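Long-range contacts in Lin0012 protein (Listeria innocua, PDB 3K17), which probably acts as an ATP-dependent phosphomevalonate kinase of the GHMP family, in the mevalonate route to isopentenyl diphosphate: residues Val9-Lys14 against Gly352-Thr357; Thr214-Trp219 against Lys334-Trp339; Arg37-Thr42 against Thr105-Gln110. All coordinates share one frame; numbering follows the deposited sequence.

Contact 1 of 3, residues Val9-Lys14 against Gly352-Thr357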
loop_
_atom_site.group_PDB
_atom_site.type_symbol
_atom_site.label_atom_id
_atom_site.label_comp_id
_atom_site.label_asym_id
_atom_site.label_seq_id
_atom_site.Cartn_x
_atom_site.Cartn_y
_atom_site.Cartn_z
ATOM N N VAL A 9 37.776 11.240 15.822
ATOM C CA VAL A 9 38.263 10.587 14.608
ATOM C C VAL A 9 38.120 11.535 13.420
ATOM O O VAL A 9 37.035 12.052 13.151
ATOM C CB VAL A 9 37.474 9.292 14.307
ATOM C CG1 VAL A 9 37.877 8.737 12.941
ATOM C CG2 VAL A 9 37.731 8.251 15.405
ATOM N N LYS A 10 39.219 11.777 12.721
ATOM C CA LYS A 10 39.192 12.647 11.558
ATOM C C LYS A 10 39.562 11.834 10.336
ATOM O O LYS A 10 40.667 11.295 10.246
ATOM C CB LYS A 10 40.165 13.818 11.713
ATOM C CG LYS A 10 39.901 14.671 12.939
ATOM C CD LYS A 10 40.870 15.844 13.027
ATOM C CE LYS A 10 40.259 17.110 12.464
ATOM N NZ LYS A 10 39.065 17.539 13.262
ATOM N N ILE A 11 38.616 11.750 9.405
ATOM C CA ILE A 11 38.797 11.013 8.167
ATOM C C ILE A 11 38.908 12.008 7.025
ATOM O O ILE A 11 38.035 12.879 6.833
ATOM C CB ILE A 11 37.606 10.065 7.895
ATOM C CG1 ILE A 11 37.404 9.127 9.087
ATOM C CG2 ILE A 11 37.854 9.267 6.632
ATOM C CD1 ILE A 11 38.666 8.333 9.494
ATOM N N PRO A 12 39.990 11.901 6.246
ATOM C CA PRO A 12 40.215 12.801 5.118
ATOM C C PRO A 12 39.313 12.459 3.938
ATOM O O PRO A 12 38.874 11.316 3.797
ATOM C CB PRO A 12 41.687 12.570 4.796
ATOM C CG PRO A 12 41.829 11.084 5.053
ATOM C CD PRO A 12 41.074 10.903 6.360
ATOM N N GLY A 13 39.035 13.463 3.111
ATOM C CA GLY A 13 38.232 13.255 1.920
ATOM C C GLY A 13 39.138 12.612 0.882
ATOM O O GLY A 13 40.328 12.423 1.139
ATOM N N LYS A 14 38.599 12.296 -0.291
ATOM C CA LYS A 14 39.392 11.638 -1.325
ATOM C C LYS A 14 39.217 12.255 -2.699
ATOM O O LYS A 14 38.221 12.914 -2.981
ATOM C CB LYS A 14 39.002 10.159 -1.412
ATOM C CG LYS A 14 37.574 9.936 -1.965
ATOM C CD LYS A 14 37.554 9.732 -3.491
ATOM C CE LYS A 14 36.196 10.088 -4.109
ATOM N NZ LYS A 14 36.020 11.580 -4.206
ATOM N N GLY A 352 46.003 14.377 2.810
ATOM C CA GLY A 352 45.230 14.117 4.016
ATOM C C GLY A 352 45.707 12.883 4.773
ATOM O O GLY A 352 46.214 11.938 4.172
ATOM N N ARG A 353 45.554 12.895 6.092
ATOM C CA ARG A 353 45.953 11.767 6.930
ATOM C C ARG A 353 44.920 11.542 8.023
ATOM O O ARG A 353 44.409 12.496 8.608
ATOM C CB ARG A 353 47.302 12.036 7.610
ATOM C CG ARG A 353 48.410 12.535 6.704
ATOM C CD ARG A 353 48.916 11.466 5.753
ATOM N NE ARG A 353 50.185 11.874 5.155
ATOM C CZ ARG A 353 50.845 11.168 4.245
ATOM N NH1 ARG A 353 50.354 10.010 3.825
ATOM N NH2 ARG A 353 51.999 11.615 3.764
ATOM N N VAL A 354 44.625 10.279 8.303
ATOM C CA VAL A 354 43.681 9.929 9.353
ATOM C C VAL A 354 44.278 10.337 10.699
ATOM O O VAL A 354 45.446 10.075 10.978
ATOM C CB VAL A 354 43.391 8.413 9.362
ATOM C CG1 VAL A 354 42.506 8.053 10.556
ATOM C CG2 VAL A 354 42.711 8.008 8.053
ATOM N N GLN A 355 43.473 10.997 11.521
ATOM C CA GLN A 355 43.912 11.442 12.837
ATOM C C GLN A 355 42.922 10.939 13.883
ATOM O O GLN A 355 41.763 11.361 13.910
ATOM C CB GLN A 355 43.986 12.973 12.874
ATOM C CG GLN A 355 44.970 13.562 11.874
ATOM C CD GLN A 355 44.661 15.003 11.519
ATOM O OE1 GLN A 355 44.423 15.325 10.354
ATOM N NE2 GLN A 355 44.662 15.879 12.520
ATOM N N ILE A 356 43.386 10.027 14.732
ATOM C CA ILE A 356 42.562 9.451 15.789
ATOM C C ILE A 356 43.171 9.771 17.145
ATOM O O ILE A 356 44.237 9.269 17.486
ATOM C CB ILE A 356 42.470 7.920 15.648
ATOM C CG1 ILE A 356 41.785 7.565 14.328
ATOM C CG2 ILE A 356 41.710 7.325 16.828
ATOM C CD1 ILE A 356 41.673 6.084 14.084
ATOM N N THR A 357 42.493 10.604 17.921
ATOM C CA THR A 357 43.007 10.971 19.229
ATOM C C THR A 357 41.993 10.708 20.333
ATOM O O THR A 357 40.841 11.130 20.245
ATOM C CB THR A 357 43.424 12.452 19.254
ATOM O OG1 THR A 357 42.279 13.283 19.030
ATOM C CG2 THR A 357 44.456 12.725 18.169
#
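Lys-10 and Gln-355 form the antiparallel hydrogen-bonded pair that joins the C-terminal strand 355-357 to strand 7-18. Lys-10 N donates to Gln-355 O at 2.8 Å, and Gln-355 N returns a bond of 3.1 Å to Lys-10 O. Beyond this pair Lys-10 O also receives a CA-H...O contact from Val-354 CA at 3.4 Å. Val-9 and Ile-356 follow as a non-hydrogen-bonded pair.

Among the apolar contacts, Val-9 and Ile-356 share one face of the sheet, CG2 of the valine 4.3 Å from CG1 of the isoleucine. Beside them Ile-11 CD1 meets Val-354 CG1 at 4.0 Å. Pro-12 instead points at the incoming chain: its CD is reached at 3.7 Å by the other valine branch, Val-354 CG2, set beside its own backbone N, and its CB covers Gly-352 CA at 3.9 Å, where the chain is still loop. Ile-11 and Ile-356 both rest on helix 119-135.

On the other sheet face Lys-10 runs across the side chain of Gln-355, then bends at chi3 (97°) so that NZ reaches Thr-40 OG1.

With one reciprocal backbone pair, the short last strand is supplemented by apolar contacts and by the bond from Arg-353 N to Tyr-38 OH; its isoleucine lies toward the helical layer, while the lysine and glutamine lie on the opposite face, packed with Tyr-38.

Contact 2 of 3, residues Thr214-Trp219 against Lys334-Trp339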
loop_
_atom_site.group_PDB
_atom_site.type_symbol
_atom_site.label_atom_id
_atom_site.label_comp_id
_atom_site.label_asym_id
_atom_site.label_seq_id
_atom_site.Cartn_x
_atom_site.Cartn_y
_atom_site.Cartn_z
ATOM N N THR A 214 53.767 20.039 -8.001
ATOM C CA THR A 214 52.689 20.602 -7.181
ATOM C C THR A 214 51.320 20.091 -7.640
ATOM O O THR A 214 51.004 20.112 -8.827
ATOM C CB THR A 214 52.671 22.153 -7.248
ATOM O OG1 THR A 214 53.918 22.671 -6.775
ATOM C CG2 THR A 214 51.545 22.719 -6.365
ATOM N N PHE A 215 50.508 19.649 -6.687
ATOM C CA PHE A 215 49.163 19.147 -6.978
ATOM C C PHE A 215 48.136 20.251 -6.697
ATOM O O PHE A 215 48.085 20.794 -5.592
ATOM C CB PHE A 215 48.863 17.938 -6.095
ATOM C CG PHE A 215 47.601 17.203 -6.461
ATOM C CD1 PHE A 215 47.499 16.530 -7.675
ATOM C CD2 PHE A 215 46.539 17.130 -5.562
ATOM C CE1 PHE A 215 46.362 15.787 -7.983
ATOM C CE2 PHE A 215 45.395 16.390 -5.862
ATOM C CZ PHE A 215 45.306 15.717 -7.070
ATOM N N SER A 216 47.318 20.577 -7.691
ATOM C CA SER A 216 46.307 21.616 -7.524
ATOM C C SER A 216 44.888 21.052 -7.617
ATOM O O SER A 216 44.605 20.201 -8.460
ATOM C CB SER A 216 46.500 22.708 -8.581
ATOM O OG SER A 216 47.720 23.402 -8.378
ATOM N N VAL A 217 44.006 21.529 -6.742
ATOM C CA VAL A 217 42.614 21.079 -6.720
ATOM C C VAL A 217 41.671 22.245 -7.025
ATOM O O VAL A 217 41.756 23.298 -6.399
ATOM C CB VAL A 217 42.238 20.480 -5.337
ATOM C CG1 VAL A 217 40.791 19.972 -5.351
ATOM C CG2 VAL A 217 43.196 19.343 -4.986
ATOM N N GLY A 218 40.789 22.055 -8.000
ATOM C CA GLY A 218 39.847 23.105 -8.359
ATOM C C GLY A 218 38.407 22.615 -8.435
ATOM O O GLY A 218 38.101 21.706 -9.197
ATOM N N TRP A 219 37.524 23.217 -7.643
ATOM C CA TRP A 219 36.107 22.841 -7.625
ATOM C C TRP A 219 35.343 23.613 -8.700
ATOM O O TRP A 219 35.363 24.842 -8.723
ATOM C CB TRP A 219 35.507 23.136 -6.248
ATOM C CG TRP A 219 34.072 22.721 -6.112
ATOM C CD1 TRP A 219 33.547 21.486 -6.366
ATOM C CD2 TRP A 219 32.994 23.520 -5.603
ATOM N NE1 TRP A 219 32.213 21.464 -6.040
ATOM C CE2 TRP A 219 31.846 22.699 -5.564
ATOM C CE3 TRP A 219 32.888 24.851 -5.161
ATOM C CZ2 TRP A 219 30.600 23.160 -5.107
ATOM C CZ3 TRP A 219 31.643 25.314 -4.701
ATOM C CH2 TRP A 219 30.519 24.463 -4.676
ATOM N N LYS A 334 50.031 30.459 -11.124
ATOM C CA LYS A 334 49.558 31.052 -12.371
ATOM C C LYS A 334 48.353 30.258 -12.858
ATOM O O LYS A 334 47.375 30.826 -13.346
ATOM C CB LYS A 334 50.647 31.007 -13.448
ATOM C CG LYS A 334 51.392 32.319 -13.673
ATOM C CD LYS A 334 52.288 32.681 -12.499
ATOM C CE LYS A 334 53.095 33.940 -12.799
ATOM N NZ LYS A 334 53.984 33.763 -13.985
ATOM N N LEU A 335 48.435 28.935 -12.730
ATOM C CA LEU A 335 47.344 28.067 -13.152
ATOM C C LEU A 335 46.099 28.374 -12.321
ATOM O O LEU A 335 45.014 28.566 -12.867
ATOM C CB LEU A 335 47.732 26.600 -12.973
ATOM C CG LEU A 335 46.650 25.561 -13.281
ATOM C CD1 LEU A 335 46.198 25.691 -14.719
ATOM C CD2 LEU A 335 47.202 24.166 -13.014
ATOM N N VAL A 336 46.271 28.420 -11.005
ATOM C CA VAL A 336 45.175 28.713 -10.091
ATOM C C VAL A 336 44.517 30.060 -10.416
ATOM O O VAL A 336 43.294 30.184 -10.370
ATOM C CB VAL A 336 45.669 28.721 -8.625
ATOM C CG1 VAL A 336 44.598 29.302 -7.700
ATOM C CG2 VAL A 336 46.004 27.296 -8.191
ATOM N N ASN A 337 45.324 31.065 -10.743
ATOM C CA ASN A 337 44.788 32.382 -11.079
ATOM C C ASN A 337 43.890 32.282 -12.311
ATOM O O ASN A 337 42.834 32.913 -12.371
ATOM C CB ASN A 337 45.928 33.379 -11.325
ATOM C CG ASN A 337 45.422 34.752 -11.756
ATOM O OD1 ASN A 337 45.244 35.015 -12.944
ATOM N ND2 ASN A 337 45.174 35.629 -10.784
ATOM N N GLU A 338 44.309 31.488 -13.292
ATOM C CA GLU A 338 43.518 31.297 -14.502
ATOM C C GLU A 338 42.204 30.588 -14.167
ATOM O O GLU A 338 41.144 30.949 -14.687
ATOM C CB GLU A 338 44.301 30.479 -15.526
ATOM C CG GLU A 338 45.447 31.246 -16.157
ATOM C CD GLU A 338 44.989 32.570 -16.747
ATOM O OE1 GLU A 338 44.050 32.561 -17.573
ATOM O OE2 GLU A 338 45.564 33.618 -16.383
ATOM N N TRP A 339 42.278 29.583 -13.296
ATOM C CA TRP A 339 41.083 28.847 -12.890
ATOM C C TRP A 339 40.075 29.787 -12.226
ATOM O O TRP A 339 38.894 29.775 -12.556
ATOM C CB TRP A 339 41.421 27.744 -11.876
ATOM C CG TRP A 339 42.096 26.514 -12.420
ATOM C CD1 TRP A 339 42.349 26.214 -13.729
ATOM C CD2 TRP A 339 42.558 25.389 -11.655
ATOM N NE1 TRP A 339 42.935 24.971 -13.827
ATOM C CE2 TRP A 339 43.075 24.444 -12.569
ATOM C CE3 TRP A 339 42.583 25.091 -10.286
ATOM C CZ2 TRP A 339 43.607 23.221 -12.158
ATOM C CZ3 TRP A 339 43.115 23.872 -9.877
ATOM C CH2 TRP A 339 43.620 22.953 -10.813
#
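Trp-339 brings the far end of its six-membered ring obliquely against the backbone of strand 214-219, from Ser-216 to Gly-218. CZ3 comes nearest, 3.5 Å from Gly-218 N and 3.6 Å from Val-217 C. CH2 meets Ser-216 CB at 3.7 Å. At Gly-218, which has no side chain, the ring carbon CE3 approaches CA to 3.9 Å, and the aromatic system thus rests on main chain as much as on side chains.

Chi1 (-75°) and chi2 (-6°) together point the benzo end of the indole at the strand. One turn earlier in the helix, Leu-335 CG lies against one face of the indole near the ring's margin, 3.6 Å from its plane. Val-336 adds a looser contact, its CG2 4.3 Å from Ser-216 OG. The contact is buried and made by van der Waals packing; the indole's polar atom is served from elsewhere, NE1 bonding to Leu-300 O of helix 295-306.

Strand and helix run almost parallel here, 7° apart with axes 9.8 Å from each other at closest approach: helix-on-sheet packing, the helical segment falling in the GHMP kinase C-terminal family region. Strand 214-219 is an inner strand of the four-stranded antiparallel sheet, between 321-326 and 345-346. Helix 329-341 also touches strand 321-326, through Leu-335 and Trp-339 on Ala-324, while Leu-335 reaches Ser-303 and Ala-304 of helix 295-306, so that two helices meet over this part of the sheet.

Contact 3 of 3, residues Arg37-Thr42 against Thr105-Gln110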
loop_
_atom_site.group_PDB
_atom_site.type_symbol
_atom_site.label_atom_id
_atom_site.label_comp_id
_atom_site.label_asym_id
_atom_site.label_seq_id
_atom_site.Cartn_x
_atom_site.Cartn_y
_atom_site.Cartn_z
ATOM N N ARG A 37 40.898 17.842 4.054
ATOM C CA ARG A 37 39.551 18.301 4.423
ATOM C C ARG A 37 38.927 17.059 5.033
ATOM O O ARG A 37 38.956 15.979 4.441
ATOM C CB ARG A 37 38.803 18.805 3.188
ATOM C CG ARG A 37 39.459 20.081 2.649
ATOM C CD ARG A 37 39.009 20.495 1.258
ATOM N NE ARG A 37 39.939 21.497 0.742
ATOM C CZ ARG A 37 39.990 22.764 1.144
ATOM N NH1 ARG A 37 39.142 23.213 2.061
ATOM N NH2 ARG A 37 40.937 23.567 0.675
ATOM N N TYR A 38 38.363 17.220 6.223
ATOM C CA TYR A 38 37.869 16.082 6.969
ATOM C C TYR A 38 36.427 16.004 7.435
ATOM O O TYR A 38 35.698 16.995 7.534
ATOM C CB TYR A 38 38.738 15.925 8.226
ATOM C CG TYR A 38 40.222 15.823 7.949
ATOM C CD1 TYR A 38 40.852 14.580 7.906
ATOM C CD2 TYR A 38 40.980 16.963 7.664
ATOM C CE1 TYR A 38 42.184 14.462 7.585
ATOM C CE2 TYR A 38 42.336 16.858 7.331
ATOM C CZ TYR A 38 42.925 15.596 7.296
ATOM O OH TYR A 38 44.248 15.447 6.971
ATOM N N ILE A 39 36.053 14.770 7.733
ATOM C CA ILE A 39 34.785 14.467 8.340
ATOM C C ILE A 39 35.322 14.187 9.743
ATOM O O ILE A 39 36.364 13.528 9.889
ATOM C CB ILE A 39 34.140 13.202 7.731
ATOM C CG1 ILE A 39 33.210 13.626 6.581
ATOM C CG2 ILE A 39 33.392 12.422 8.815
ATOM C CD1 ILE A 39 32.516 12.498 5.880
ATOM N N THR A 40 34.663 14.721 10.765
ATOM C CA THR A 40 35.105 14.510 12.141
ATOM C C THR A 40 34.017 13.805 12.934
ATOM O O THR A 40 32.887 14.283 13.008
ATOM C CB THR A 40 35.427 15.850 12.837
ATOM O OG1 THR A 40 36.462 16.522 12.115
ATOM C CG2 THR A 40 35.892 15.618 14.270
ATOM N N LEU A 41 34.353 12.660 13.516
ATOM C CA LEU A 41 33.391 11.915 14.319
ATOM C C LEU A 41 33.872 11.914 15.774
ATOM O O LEU A 41 34.957 11.413 16.078
ATOM C CB LEU A 41 33.260 10.475 13.790
ATOM C CG LEU A 41 32.080 9.674 14.352
ATOM C CD1 LEU A 41 31.789 8.482 13.465
ATOM C CD2 LEU A 41 32.381 9.227 15.786
ATOM N N THR A 42 33.070 12.499 16.662
ATOM C CA THR A 42 33.407 12.555 18.083
ATOM C C THR A 42 32.539 11.539 18.827
ATOM O O THR A 42 31.305 11.576 18.741
ATOM C CB THR A 42 33.185 13.980 18.637
ATOM O OG1 THR A 42 33.970 14.907 17.873
ATOM C CG2 THR A 42 33.607 14.068 20.102
ATOM N N THR A 105 31.368 17.872 9.171
ATOM C CA THR A 105 32.053 17.786 7.884
ATOM C C THR A 105 32.678 19.080 7.367
ATOM O O THR A 105 32.204 20.176 7.665
ATOM C CB THR A 105 31.097 17.269 6.794
ATOM O OG1 THR A 105 31.770 17.265 5.530
ATOM C CG2 THR A 105 29.852 18.167 6.706
ATOM N N GLU A 106 33.742 18.926 6.580
ATOM C CA GLU A 106 34.446 20.037 5.944
ATOM C C GLU A 106 34.471 19.689 4.459
ATOM O O GLU A 106 35.151 20.337 3.668
ATOM C CB GLU A 106 35.902 20.146 6.427
ATOM C CG GLU A 106 36.122 20.087 7.934
ATOM C CD GLU A 106 37.609 20.241 8.312
ATOM O OE1 GLU A 106 38.484 19.708 7.588
ATOM O OE2 GLU A 106 37.896 20.886 9.340
ATOM N N LEU A 107 33.735 18.651 4.082
ATOM C CA LEU A 107 33.724 18.222 2.686
ATOM C C LEU A 107 32.667 18.953 1.870
ATOM O O LEU A 107 32.311 18.526 0.770
ATOM C CB LEU A 107 33.507 16.710 2.597
ATOM C CG LEU A 107 34.489 15.853 3.407
ATOM C CD1 LEU A 107 34.351 14.407 2.996
ATOM C CD2 LEU A 107 35.929 16.334 3.166
ATOM N N ILE A 108 32.175 20.061 2.414
ATOM C CA ILE A 108 31.166 20.851 1.721
ATOM C C ILE A 108 31.592 22.304 1.595
ATOM O O ILE A 108 32.359 22.822 2.405
ATOM C CB ILE A 108 29.811 20.825 2.449
ATOM C CG1 ILE A 108 29.979 21.399 3.857
ATOM C CG2 ILE A 108 29.257 19.408 2.478
ATOM C CD1 ILE A 108 28.680 21.478 4.654
ATOM N N ASP A 109 31.076 22.955 0.566
ATOM C CA ASP A 109 31.376 24.353 0.311
ATOM C C ASP A 109 30.575 25.247 1.275
ATOM O O ASP A 109 29.636 24.795 1.932
ATOM C CB ASP A 109 31.007 24.667 -1.140
ATOM C CG ASP A 109 31.249 26.103 -1.504
ATOM O OD1 ASP A 109 32.427 26.498 -1.610
ATOM O OD2 ASP A 109 30.256 26.836 -1.684
ATOM N N GLN A 110 30.960 26.511 1.358
ATOM C CA GLN A 110 30.281 27.483 2.214
ATOM C C GLN A 110 28.783 27.508 1.878
ATOM O O GLN A 110 27.944 27.689 2.760
ATOM C CB GLN A 110 30.878 28.879 1.978
ATOM C CG GLN A 110 32.375 29.018 2.312
ATOM C CD GLN A 110 33.255 27.946 1.663
ATOM O OE1 GLN A 110 33.283 26.796 2.104
ATOM N NE2 GLN A 110 33.973 28.324 0.611
HETATM O O HOH W 1 36.811 22.290 3.613
#
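Glu-106 swings CG beside its own backbone N (chi1 -48°) and runs extended from there, which carries its carboxylate alongside the main chain of Tyr-38. OE1 accepts Tyr-38 N at 2.8 Å in a nearly straight bond, 165° at the hydrogen; the donor comes from the anti side, 28° out of the carboxylate plane. The same oxygen lies at the edge of the Tyr-38 ring, 3.7 Å from CD2. In return Glu-106 N makes a weak, bent bond to Tyr-38 O. Next to this, Ile-39 and Thr-105 form an antiparallel non-hydrogen-bonded pair.

Leu-107 CD1 packs on Ile-39 CG1 at 3.8 Å, the two side chains crossing at about a right angle. Its other methyl, CD2, abuts the Arg-37 carbonyl, 3.3 Å from O, and lies 3.8 Å from Arg-37 CB. An ST turn, Leu-107 N to Thr-105 OG1 at 2.8 Å, shapes the chain as it leaves strand 99-105. A water at the guanidinium edge accepts from Arg-37 NH1 and donates to Glu-106 O.

Where regular pairing with strand 37-45 gives out, a carboxylate thus replaces a carbonyl as acceptor for Tyr-38 N, and its probable negative charge should strengthen that bond.

In the fold
Contacts 1 and 3 belong to the same large mixed sheet, their centres about 10 Å apart, because strands 7-18 and 37-45 are neighbours in it: Val-9 O probably bonds Leu-41 N, and Arg-37 O probably accepts from Gly-13 N. Both are partly buried and mix backbone or carboxylate hydrogen bonds with apolar cover, contact 3 adding a water. Contact 2 is buried and relies on an indole packed against strand backbone and Ser-216 in the separate four-stranded sheet, without polar pairing between its segments; its centre lies about 24 Å from that of contact 1. Trp-219 bridges the two regions, packing CZ3 against Asp-109 CG, at 3.3 Å, in the loop of contact 3.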